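Local coordinates for pesticidal crystal protein CRY4AA (Bacillus thuringiensis, PDB 2C9K) that promotes colloid-osmotic lysis of insect midgut cells by binding to the midgut epithelium and forming pores, acting as a mosquito-larvicidal toxin, at residues D284-R289 against T448-F453; L299-K304 against S435-L440; Q265-E270 against L357-L362. All coordinates share one frame; numbering follows the deposited sequence.

Contact 1. Residues D284-R289 against T448-F453; sequences DSLTRR and TQVYTF
Val450 is the first residue along 448-453 to touch Leu286, the last residue of helix 279-286. Its CG1, set anti to the backbone N (chi1 172°), lies 4.0 Å from Leu286 CD2. Leu286 CD2 also rests on the strand backbone, 3.6 Å from Val450 O. Tyr451 turns its ring to the other face of the strand, and its backbone pairs with Leu267. Thr452 faces the helix again and makes the larger share of the strand's side of the contact. Its CG2 packs at 3.5 Å against Leu286 CD2 and at 3.8 Å from Leu286 CB, the two side chains lying obliquely to one another. Its OG1 donates a 2.8 Å hydrogen bond to Leu286 O, arriving in the carbonyl plane on a lone pair with a C=O...OG1 angle of 139°.

The place is the middle domain of a three-domain delta-endotoxin, a beta-prism of three antiparallel sheets, where this short helix lies over the three-stranded sheet 262-267, 450-457, 432-440. The bonded carbonyl sits where the helix ends, since Thr287 already leaves helical geometry, so a strand hydroxyl serves it at a point where the helix is running out of backbone N-H partners. Trp222 of helix 222-240, in the N-terminal helical domain, touches both Leu286 and Thr452. Phe453, pointing away from the helix, stacks on Phe407 of a neighbouring sheet.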
# COMPACT_ATOMS: atom_id res chain seq x y z
N ASP A 284 10.39 1.21 16.88
CA ASP A 284 11.27 0.07 16.74
C ASP A 284 10.63 -1.22 17.22
O ASP A 284 10.73 -2.25 16.55
CB ASP A 284 12.57 0.27 17.52
CG ASP A 284 13.51 1.24 16.86
OD1 ASP A 284 13.25 1.62 15.70
OD2 ASP A 284 14.51 1.63 17.51
N SER A 285 9.95 -1.17 18.36
CA SER A 285 9.37 -2.38 18.90
C SER A 285 7.94 -2.72 18.51
O SER A 285 7.47 -3.80 18.85
CB SER A 285 9.49 -2.39 20.42
OG SER A 285 8.80 -1.31 21.00
N LEU A 286 7.24 -1.84 17.81
CA LEU A 286 5.87 -2.16 17.42
C LEU A 286 5.66 -2.38 15.92
O LEU A 286 4.60 -2.83 15.50
CB LEU A 286 4.91 -1.08 17.93
CG LEU A 286 4.59 -1.13 19.44
CD1 LEU A 286 3.99 0.19 19.92
CD2 LEU A 286 3.64 -2.28 19.70
N THR A 287 6.67 -2.07 15.12
CA THR A 287 6.56 -2.25 13.68
C THR A 287 7.70 -3.13 13.17
O THR A 287 8.57 -3.51 13.95
CB THR A 287 6.58 -0.88 12.95
OG1 THR A 287 7.76 -0.15 13.29
CG2 THR A 287 5.35 -0.07 13.34
N ARG A 288 7.70 -3.48 11.89
CA ARG A 288 8.75 -4.34 11.38
C ARG A 288 9.74 -3.61 10.49
O ARG A 288 9.34 -2.79 9.66
CB ARG A 288 8.14 -5.52 10.60
CG ARG A 288 7.25 -6.41 11.46
CD ARG A 288 6.46 -7.41 10.63
NE ARG A 288 7.31 -8.40 9.99
CZ ARG A 288 6.91 -9.18 8.98
NH1 ARG A 288 5.69 -9.07 8.50
NH2 ARG A 288 7.75 -10.04 8.43
N ARG A 289 11.02 -3.90 10.66
CA ARG A 289 12.06 -3.27 9.84
C ARG A 289 11.89 -3.68 8.39
O ARG A 289 11.38 -4.77 8.09
CB ARG A 289 13.44 -3.66 10.35
CG ARG A 289 14.07 -2.62 11.25
CD ARG A 289 14.62 -3.25 12.52
NE ARG A 289 15.85 -4.01 12.31
CZ ARG A 289 16.37 -4.82 13.23
NH1 ARG A 289 15.77 -4.98 14.40
NH2 ARG A 289 17.50 -5.48 12.98
N THR A 448 1.27 -4.68 31.71
CA THR A 448 0.60 -4.26 30.50
C THR A 448 1.42 -4.62 29.28
O THR A 448 2.63 -4.78 29.37
CB THR A 448 0.37 -2.75 30.47
OG1 THR A 448 1.60 -2.09 30.78
CG2 THR A 448 -0.67 -2.34 31.46
N GLN A 449 0.74 -4.75 28.15
CA GLN A 449 1.37 -5.11 26.89
C GLN A 449 0.55 -4.48 25.77
O GLN A 449 -0.68 -4.51 25.81
CB GLN A 449 1.37 -6.63 26.76
CG GLN A 449 2.22 -7.19 25.64
CD GLN A 449 2.10 -8.70 25.54
OE1 GLN A 449 2.74 -9.34 24.70
NE2 GLN A 449 1.28 -9.29 26.41
N VAL A 450 1.24 -3.88 24.80
CA VAL A 450 0.58 -3.24 23.65
C VAL A 450 0.85 -4.06 22.39
O VAL A 450 2.00 -4.42 22.11
CB VAL A 450 1.12 -1.81 23.41
CG1 VAL A 450 0.57 -1.27 22.12
CG2 VAL A 450 0.72 -0.91 24.55
N TYR A 451 -0.20 -4.37 21.64
CA TYR A 451 -0.03 -5.15 20.42
C TYR A 451 -0.27 -4.31 19.18
O TYR A 451 -0.87 -3.24 19.24
CB TYR A 451 -1.01 -6.33 20.37
CG TYR A 451 -0.98 -7.29 21.55
CD1 TYR A 451 -1.63 -6.99 22.74
CD2 TYR A 451 -0.34 -8.52 21.44
CE1 TYR A 451 -1.65 -7.89 23.80
CE2 TYR A 451 -0.35 -9.43 22.48
CZ TYR A 451 -1.01 -9.12 23.66
OH TYR A 451 -1.03 -10.04 24.70
N THR A 452 0.21 -4.80 18.05
CA THR A 452 -0.00 -4.16 16.77
C THR A 452 -0.28 -5.29 15.81
O THR A 452 0.35 -6.35 15.88
CB THR A 452 1.23 -3.39 16.29
OG1 THR A 452 2.39 -4.21 16.46
CG2 THR A 452 1.39 -2.09 17.04
N PHE A 453 -1.24 -5.08 14.93
CA PHE A 453 -1.59 -6.09 13.94
C PHE A 453 -1.17 -5.57 12.58
O PHE A 453 -1.63 -4.53 12.13
CB PHE A 453 -3.10 -6.36 14.00
CG PHE A 453 -3.56 -6.90 15.34
CD1 PHE A 453 -3.68 -6.05 16.44
CD2 PHE A 453 -3.80 -8.26 15.51
CE1 PHE A 453 -4.03 -6.55 17.69
CE2 PHE A 453 -4.15 -8.77 16.76
CZ PHE A 453 -4.27 -7.92 17.85

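Contact 2. Residues L299-K304 against S435-L440; sequences LNFYEK and SFIKSL
Ile437 reaches Leu299 and Phe301 through a single methyl, CD1, at the end of its longer branch. Its CB is directed at strand 294-303 but is itself too far back to touch it. CG2 stands anti to the backbone N and stays behind, making none of the close approaches. CG1 takes the other course, anti to the carbonyl carbon (chi1 -67°), and from there the chain runs on fully extended (chi2 -178°), which carries CD1 out towards strand 294-303. At this tip CD1 meets Leu299 CD2 at 3.9 Å and Leu299 CG at 4.1 Å. It also comes within 4.1 Å of Phe301 CZ, approaching the ring at its edge and near its plane rather than over a face. Both partners cross the isoleucine side chain at about a right angle. They also brace each other: Leu299 CG lies in the plane of the Phe301 ring, 4.0 Å from Phe301 CE1.

Strand 432-440 is an outer strand of the three-stranded sheet and strand 294-303 an inner strand of a four-stranded one, so the three side chains meet where two sheets of the beta-prism face each other. Phe453 packs beside Ile437 and His316 stacks on the Phe301 ring. No hydrogen bond or charge pair spans the two segments. Between them the contact therefore rests on dispersion and burial of apolar surface, while directional bonding between the two sheets is supplied close by, from Ile437 O to the side chains of His316 and Asn318.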
# COMPACT_ATOMS: atom_id res chain seq x y z
N LEU A 299 -0.18 -18.45 13.88
CA LEU A 299 -0.13 -17.62 15.08
C LEU A 299 -0.02 -18.56 16.28
O LEU A 299 -0.81 -19.48 16.43
CB LEU A 299 -1.40 -16.78 15.17
CG LEU A 299 -1.29 -15.31 14.76
CD1 LEU A 299 -0.22 -15.13 13.71
CD2 LEU A 299 -2.65 -14.82 14.25
N ASN A 300 0.96 -18.34 17.13
CA ASN A 300 1.18 -19.21 18.27
C ASN A 300 1.15 -18.47 19.60
O ASN A 300 2.10 -17.79 19.96
CB ASN A 300 2.53 -19.91 18.09
CG ASN A 300 2.67 -20.53 16.71
OD1 ASN A 300 2.23 -21.66 16.48
ND2 ASN A 300 3.28 -19.79 15.79
N PHE A 301 0.04 -18.62 20.33
CA PHE A 301 -0.14 -17.96 21.63
C PHE A 301 -0.10 -18.95 22.79
O PHE A 301 -0.84 -19.93 22.81
CB PHE A 301 -1.48 -17.23 21.67
CG PHE A 301 -1.52 -15.97 20.87
CD1 PHE A 301 -1.48 -16.01 19.48
CD2 PHE A 301 -1.58 -14.73 21.50
CE1 PHE A 301 -1.51 -14.84 18.72
CE2 PHE A 301 -1.60 -13.55 20.75
CZ PHE A 301 -1.57 -13.60 19.37
N TYR A 302 0.78 -18.69 23.76
CA TYR A 302 0.89 -19.54 24.93
C TYR A 302 -0.10 -19.10 26.01
O TYR A 302 -0.24 -17.90 26.27
CB TYR A 302 2.29 -19.49 25.53
CG TYR A 302 3.39 -20.09 24.70
CD1 TYR A 302 4.11 -19.31 23.80
CD2 TYR A 302 3.73 -21.43 24.83
CE1 TYR A 302 5.17 -19.86 23.06
CE2 TYR A 302 4.78 -21.99 24.10
CZ TYR A 302 5.49 -21.19 23.22
OH TYR A 302 6.52 -21.75 22.50
N GLU A 303 -0.78 -20.06 26.64
CA GLU A 303 -1.73 -19.76 27.70
C GLU A 303 -1.14 -20.27 29.01
O GLU A 303 -0.15 -21.00 29.00
CB GLU A 303 -3.05 -20.48 27.44
CG GLU A 303 -2.88 -21.97 27.25
CD GLU A 303 -4.19 -22.72 27.25
OE1 GLU A 303 -5.06 -22.39 26.41
OE2 GLU A 303 -4.34 -23.64 28.08
N LYS A 304 -1.74 -19.90 30.13
CA LYS A 304 -1.24 -20.34 31.43
C LYS A 304 -1.70 -21.77 31.74
O LYS A 304 -2.80 -22.18 31.35
CB LYS A 304 -1.70 -19.38 32.53
CG LYS A 304 -0.98 -18.03 32.48
CD LYS A 304 -1.39 -17.11 33.62
CE LYS A 304 -2.82 -16.64 33.47
NZ LYS A 304 -3.18 -15.69 34.56
N SER A 435 -0.70 -10.08 8.56
CA SER A 435 0.62 -10.52 8.15
C SER A 435 1.58 -10.75 9.30
O SER A 435 2.60 -11.42 9.13
CB SER A 435 1.22 -9.50 7.18
OG SER A 435 1.47 -8.27 7.82
N PHE A 436 1.26 -10.21 10.47
CA PHE A 436 2.14 -10.32 11.63
C PHE A 436 1.51 -9.69 12.88
O PHE A 436 0.63 -8.82 12.77
CB PHE A 436 3.44 -9.57 11.32
CG PHE A 436 4.65 -10.10 12.02
CD1 PHE A 436 5.27 -11.27 11.57
CD2 PHE A 436 5.21 -9.41 13.09
CE1 PHE A 436 6.44 -11.73 12.17
CE2 PHE A 436 6.38 -9.86 13.69
CZ PHE A 436 7.00 -11.02 13.23
N ILE A 437 1.96 -10.12 14.06
CA ILE A 437 1.48 -9.55 15.32
C ILE A 437 2.66 -9.34 16.26
O ILE A 437 3.19 -10.31 16.79
CB ILE A 437 0.47 -10.46 16.03
CG1 ILE A 437 -0.82 -10.55 15.22
CG2 ILE A 437 0.16 -9.89 17.40
CD1 ILE A 437 -1.90 -11.39 15.89
N LYS A 438 3.08 -8.08 16.46
CA LYS A 438 4.19 -7.77 17.36
C LYS A 438 3.63 -7.33 18.69
O LYS A 438 2.44 -7.08 18.82
CB LYS A 438 5.06 -6.64 16.79
CG LYS A 438 6.20 -7.12 15.91
CD LYS A 438 6.93 -5.99 15.23
CE LYS A 438 7.75 -5.16 16.21
NZ LYS A 438 9.00 -5.82 16.66
N SER A 439 4.50 -7.23 19.69
CA SER A 439 4.06 -6.83 21.01
C SER A 439 5.17 -6.13 21.79
O SER A 439 6.33 -6.53 21.72
CB SER A 439 3.59 -8.07 21.77
OG SER A 439 2.62 -7.76 22.74
N LEU A 440 4.81 -5.07 22.52
CA LEU A 440 5.75 -4.34 23.35
C LEU A 440 5.37 -4.61 24.80
O LEU A 440 4.24 -4.34 25.21
CB LEU A 440 5.69 -2.83 23.07
CG LEU A 440 6.32 -1.84 24.09
CD1 LEU A 440 7.72 -2.27 24.47
CD2 LEU A 440 6.35 -0.44 23.49

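Contact 3. Residues Q265-E270 against L357-L362; sequences QVLNFE and LNVISL
Leu267 and Val359 point at each other tip to tip between two sheets, Leu267 CD2 ending 4.1 Å from Val359 CG2. The leucine CB already points toward strand 353-362, and CG follows anti to the backbone N (chi1 166°), beside the carbonyl carbon. CD2, besides meeting the valine, lies 4.2 Å from Ser361 OG; CD1 is closer to Ser361 OG, at 3.9 Å, an apolar group beside a hydroxyl that is engaged elsewhere. Strand 262-267 is an edge of the three-stranded sheet and strand 353-362 an inner strand of a four-stranded Greek-key sheet, so this is one of the inward-facing interfaces of the delta-endotoxin beta-prism; Phe407 and Asn405 of the adjoining strand 402-407 fill in beside Val359 and Leu267.

Beyond the leucine the contact turns polar. Asn268 OD1 and Ser361 OG face each other 4.3 Å apart, too far to bond, and a water sits between them. It accepts from Ser361 OG and donates to Asn268 OD1 and, at 2.8 Å, to Leu362 O; at 2.8 Å resolution the exact lengths of the first two bonds are doubtful. The other end of the amide is fixed as well, because Asn268 ND2 bonds to Asn371 O and Gln449 O. Asn268 adopts left-handed backbone angles (phi 68°, psi 28°), turning the chain out of the strand as it presents this amide.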
# COMPACT_ATOMS: atom_id res chain seq x y z
N GLN A 265 -2.38 -1.58 13.13
CA GLN A 265 -3.48 -1.12 13.96
C GLN A 265 -3.00 -1.53 15.35
O GLN A 265 -2.37 -2.58 15.50
CB GLN A 265 -4.78 -1.84 13.57
CG GLN A 265 -5.26 -1.54 12.15
CD GLN A 265 -6.56 -2.26 11.77
OE1 GLN A 265 -6.78 -3.41 12.14
NE2 GLN A 265 -7.41 -1.58 11.01
N VAL A 266 -3.26 -0.72 16.38
CA VAL A 266 -2.76 -1.08 17.70
C VAL A 266 -3.79 -1.31 18.82
O VAL A 266 -4.91 -0.79 18.78
CB VAL A 266 -1.67 -0.06 18.16
CG1 VAL A 266 -1.65 1.13 17.22
CG2 VAL A 266 -1.91 0.38 19.60
N LEU A 267 -3.39 -2.11 19.80
CA LEU A 267 -4.25 -2.45 20.93
C LEU A 267 -3.55 -2.14 22.25
O LEU A 267 -2.35 -2.39 22.40
CB LEU A 267 -4.61 -3.94 20.88
CG LEU A 267 -5.22 -4.60 22.13
CD1 LEU A 267 -6.58 -4.00 22.45
CD2 LEU A 267 -5.33 -6.09 21.90
N ASN A 268 -4.34 -1.60 23.19
CA ASN A 268 -3.90 -1.23 24.54
C ASN A 268 -2.91 -0.08 24.64
O ASN A 268 -2.13 -0.00 25.58
CB ASN A 268 -3.31 -2.44 25.27
CG ASN A 268 -4.36 -3.46 25.63
OD1 ASN A 268 -5.54 -3.14 25.79
ND2 ASN A 268 -3.93 -4.70 25.79
N PHE A 269 -2.97 0.83 23.67
CA PHE A 269 -2.08 1.97 23.66
C PHE A 269 -2.34 2.91 24.83
O PHE A 269 -1.44 3.26 25.60
CB PHE A 269 -2.24 2.76 22.37
CG PHE A 269 -1.47 4.04 22.37
CD1 PHE A 269 -0.09 4.03 22.20
CD2 PHE A 269 -2.11 5.25 22.61
CE1 PHE A 269 0.65 5.22 22.28
CE2 PHE A 269 -1.38 6.44 22.69
CZ PHE A 269 0.00 6.42 22.53
N GLU A 270 -3.59 3.34 24.96
CA GLU A 270 -3.98 4.28 25.99
C GLU A 270 -3.89 3.78 27.42
O GLU A 270 -3.58 4.56 28.32
CB GLU A 270 -5.39 4.81 25.69
CG GLU A 270 -5.53 5.40 24.29
CD GLU A 270 -5.95 4.38 23.21
OE1 GLU A 270 -5.46 3.22 23.22
OE2 GLU A 270 -6.78 4.75 22.33
N LEU A 357 -10.53 -9.91 12.35
CA LEU A 357 -10.50 -10.68 13.58
C LEU A 357 -11.10 -9.92 14.73
O LEU A 357 -11.24 -8.70 14.69
CB LEU A 357 -9.10 -11.16 13.95
CG LEU A 357 -7.99 -10.18 14.28
CD1 LEU A 357 -6.92 -10.91 15.09
CD2 LEU A 357 -7.41 -9.62 13.00
N ASN A 358 -11.47 -10.68 15.76
CA ASN A 358 -12.10 -10.14 16.94
C ASN A 358 -11.21 -10.50 18.11
O ASN A 358 -10.86 -11.66 18.27
CB ASN A 358 -13.47 -10.80 17.12
CG ASN A 358 -14.33 -10.09 18.12
OD1 ASN A 358 -13.97 -9.97 19.30
ND2 ASN A 358 -15.49 -9.63 17.67
N VAL A 359 -10.84 -9.52 18.92
CA VAL A 359 -10.00 -9.82 20.07
C VAL A 359 -10.62 -9.39 21.40
O VAL A 359 -11.22 -8.32 21.49
CB VAL A 359 -8.60 -9.17 19.93
CG1 VAL A 359 -8.02 -9.47 18.56
CG2 VAL A 359 -8.68 -7.68 20.17
N ILE A 360 -10.49 -10.26 22.39
CA ILE A 360 -10.99 -10.00 23.74
C ILE A 360 -9.77 -10.00 24.65
O ILE A 360 -9.10 -11.02 24.81
CB ILE A 360 -11.96 -11.09 24.25
CG1 ILE A 360 -13.23 -11.14 23.39
CG2 ILE A 360 -12.34 -10.80 25.70
CD1 ILE A 360 -13.01 -11.72 22.00
N SER A 361 -9.48 -8.84 25.22
CA SER A 361 -8.34 -8.71 26.11
C SER A 361 -8.79 -8.23 27.49
O SER A 361 -9.89 -7.70 27.63
CB SER A 361 -7.34 -7.73 25.50
OG SER A 361 -8.00 -6.54 25.11
N LEU A 362 -7.93 -8.41 28.49
CA LEU A 362 -8.25 -7.97 29.84
C LEU A 362 -8.20 -6.45 29.89
O LEU A 362 -7.37 -5.83 29.24
CB LEU A 362 -7.27 -8.59 30.83
CG LEU A 362 -7.31 -10.13 30.88
CD1 LEU A 362 -6.31 -10.64 31.89
CD2 LEU A 362 -8.70 -10.59 31.25
O HOH W 1 -7.41 -4.63 26.67

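All three contacts are buried, and all draw on the three-stranded sheet of the middle domain: contact 1 uses strand 450-457, flanked by the strands of contact 2 (432-440) and contact 3 (262-267). Contact 1 lies on the face turned to the N-terminal helical domain, whereas contacts 2 and 3 lie on the other face, each toward a different four-stranded sheet. Chemistry follows place: a direct hydrogen bond backs the packing at a helix end in contact 1, contact 2 is wholly apolar, and contact 3 adds a water bridge at its strand end. Contacts 2 and 3 do not touch; contact 1 joins both through backbone pairing of neighbouring strands.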